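Long-range contact in endoglucanase A (PDB 1EDG), which probably hydrolyses internal beta-1,4-glucosidic bonds of cellulose, as a family 5 glycoside hydrolase acting in bacterial cellulose degradation: residues A[163-168]-A[217-222]. Numbering follows the deposited sequence.
Sequences LIFEGM and RYLMCP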
loop_
_atom_site.group_PDB
_atom_site.type_symbol
_atom_site.label_atom_id
_atom_site.label_comp_id
_atom_site.label_asym_id
_atom_site.label_seq_id
_atom_site.Cartn_x
_atom_site.Cartn_y
_atom_site.Cartn_z
ATOM N N LEU A 163 -6.871 -13.183 0.642
ATOM C CA LEU A 163 -7.413 -11.829 0.744
ATOM C C LEU A 163 -7.019 -11.205 2.087
ATOM O O LEU A 163 -7.304 -11.759 3.154
ATOM C CB LEU A 163 -8.939 -11.847 0.587
ATOM C CG LEU A 163 -9.673 -10.508 0.692
ATOM C CD1 LEU A 163 -9.192 -9.553 -0.389
ATOM C CD2 LEU A 163 -11.177 -10.740 0.582
ATOM N N ILE A 164 -6.357 -10.056 2.014
ATOM C CA ILE A 164 -5.869 -9.315 3.179
ATOM C C ILE A 164 -6.620 -7.980 3.255
ATOM O O ILE A 164 -6.864 -7.355 2.216
ATOM C CB ILE A 164 -4.354 -9.019 3.010
ATOM C CG1 ILE A 164 -3.585 -10.335 2.824
ATOM C CG2 ILE A 164 -3.812 -8.215 4.197
ATOM C CD1 ILE A 164 -2.236 -10.164 2.146
ATOM N N PHE A 165 -6.992 -7.554 4.467
ATOM C CA PHE A 165 -7.704 -6.287 4.655
ATOM C C PHE A 165 -6.763 -5.255 5.253
ATOM O O PHE A 165 -6.083 -5.543 6.235
ATOM C CB PHE A 165 -8.883 -6.444 5.618
ATOM C CG PHE A 165 -10.025 -7.255 5.079
ATOM C CD1 PHE A 165 -10.196 -7.446 3.707
ATOM C CD2 PHE A 165 -10.961 -7.799 5.956
ATOM C CE1 PHE A 165 -11.283 -8.166 3.213
ATOM C CE2 PHE A 165 -12.057 -8.525 5.476
ATOM C CZ PHE A 165 -12.217 -8.709 4.097
ATOM N N GLU A 166 -6.743 -4.056 4.676
ATOM C CA GLU A 166 -5.921 -2.949 5.161
ATOM C C GLU A 166 -6.932 -1.886 5.623
ATOM O O GLU A 166 -7.538 -1.196 4.800
ATOM C CB GLU A 166 -5.047 -2.415 4.029
ATOM C CG GLU A 166 -4.167 -1.232 4.389
ATOM C CD GLU A 166 -3.485 -0.636 3.165
ATOM O OE1 GLU A 166 -3.015 -1.405 2.312
ATOM O OE2 GLU A 166 -3.421 0.601 3.045
ATOM N N GLY A 167 -7.097 -1.762 6.937
ATOM C CA GLY A 167 -8.075 -0.850 7.502
ATOM C C GLY A 167 -8.105 0.579 6.998
ATOM O O GLY A 167 -9.175 1.085 6.628
ATOM N N MET A 168 -6.953 1.244 7.033
ATOM C CA MET A 168 -6.817 2.633 6.586
ATOM C C MET A 168 -5.563 2.769 5.741
ATOM O O MET A 168 -4.633 1.966 5.864
ATOM C CB MET A 168 -6.714 3.584 7.782
ATOM C CG MET A 168 -7.956 3.606 8.661
ATOM S SD MET A 168 -7.746 4.572 10.170
ATOM C CE MET A 168 -6.844 3.389 11.174
ATOM N N ARG A 217 -7.906 -14.259 9.009
ATOM C CA ARG A 217 -7.137 -13.637 7.931
ATOM C C ARG A 217 -6.158 -12.575 8.437
ATOM O O ARG A 217 -6.279 -12.091 9.559
ATOM C CB ARG A 217 -8.066 -13.062 6.841
ATOM C CG ARG A 217 -8.624 -11.674 7.099
ATOM C CD ARG A 217 -9.380 -11.128 5.872
ATOM N NE ARG A 217 -10.661 -11.806 5.667
ATOM C CZ ARG A 217 -10.868 -12.795 4.798
ATOM N NH1 ARG A 217 -9.879 -13.234 4.022
ATOM N NH2 ARG A 217 -12.053 -13.390 4.743
ATOM N N TYR A 218 -5.149 -12.265 7.631
ATOM C CA TYR A 218 -4.168 -11.248 7.993
ATOM C C TYR A 218 -4.770 -9.855 7.794
ATOM O O TYR A 218 -5.518 -9.622 6.833
ATOM C CB TYR A 218 -2.901 -11.398 7.146
ATOM C CG TYR A 218 -2.022 -12.547 7.574
ATOM C CD1 TYR A 218 -2.255 -13.839 7.108
ATOM C CD2 TYR A 218 -0.967 -12.343 8.461
ATOM C CE1 TYR A 218 -1.455 -14.904 7.517
ATOM C CE2 TYR A 218 -0.167 -13.395 8.879
ATOM C CZ TYR A 218 -0.412 -14.670 8.405
ATOM O OH TYR A 218 0.384 -15.710 8.822
ATOM N N LEU A 219 -4.454 -8.944 8.710
ATOM C CA LEU A 219 -4.942 -7.573 8.659
ATOM C C LEU A 219 -3.748 -6.619 8.689
ATOM O O LEU A 219 -2.755 -6.901 9.350
ATOM C CB LEU A 219 -5.859 -7.299 9.862
ATOM C CG LEU A 219 -7.038 -8.259 10.069
ATOM C CD1 LEU A 219 -7.811 -7.897 11.337
ATOM C CD2 LEU A 219 -7.971 -8.226 8.858
ATOM N N MET A 220 -3.842 -5.498 7.978
ATOM C CA MET A 220 -2.760 -4.517 7.940
ATOM C C MET A 220 -3.151 -3.231 8.658
ATOM O O MET A 220 -4.273 -2.733 8.500
ATOM C CB MET A 220 -2.375 -4.193 6.492
ATOM C CG MET A 220 -1.620 -5.305 5.786
ATOM S SD MET A 220 -1.502 -5.043 3.989
ATOM C CE MET A 220 -0.470 -3.571 3.900
ATOM N N CYS A 221 -2.203 -2.675 9.411
ATOM C CA CYS A 221 -2.430 -1.448 10.162
ATOM C C CYS A 221 -1.265 -0.471 10.025
ATOM O O CYS A 221 -0.105 -0.851 10.225
ATOM C CB CYS A 221 -2.620 -1.765 11.650
ATOM S SG CYS A 221 -4.013 -2.837 12.018
ATOM N N PRO A 222 -1.543 0.774 9.599
ATOM C CA PRO A 222 -0.523 1.805 9.437
ATOM C C PRO A 222 -0.481 2.708 10.678
ATOM O O PRO A 222 -1.386 2.662 11.526
ATOM C CB PRO A 222 -1.036 2.598 8.238
ATOM C CG PRO A 222 -2.508 2.594 8.471
ATOM C CD PRO A 222 -2.790 1.164 8.901
HETATM O O HOH W 1 -5.220 -12.949 4.821
HETATM O O HOH W 2 -5.809 -0.331 9.428
#
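Phe165 O and Met220 N form the one short backbone hydrogen bond between strands 163-166 and 219-222, 2.8 Å long. The bonds flanking it are weak: Phe165 N reaches Tyr218 O at 3.5 Å, and Gly167 N reaches Met220 O at 3.4 Å. Water makes up the pairing where the backbones part. One molecule donates to Leu163 O and accepts from Tyr218 N, the other donates to Met220 O and accepts weakly from Met168 N. Leu163 O also receives Arg217 NH1 at 3.1 Å, the donor tilted 30° from the carbonyl plane. Arg217 CD sits over one face of the Phe165 ring, 3.8 Å from its centroid. The bend at chi3 (72°) sets the direction of NE and the guanidinium beyond it. That group makes an off-centre cation-pi contact, its plane 43° from the ring. Arg217 NH2 is satisfied by Asn214 OD1 and Tyr159 O. On the sheet face of Glu166 and Met220, Ile164 CG2 packs against Met220 SD, and Met220 CE lies 3.7 Å from Glu166 OE1; the carboxylate's OE2 forms a salt bridge with Arg79. Strands 116-120 and 249-254 flank the pair, and helix 187-209 lies in the connection from 163-166 to 219-222, illustrating the parallel beta-alpha-beta crossover repeated around the eight-stranded TIM barrel of family 5 glycoside hydrolases.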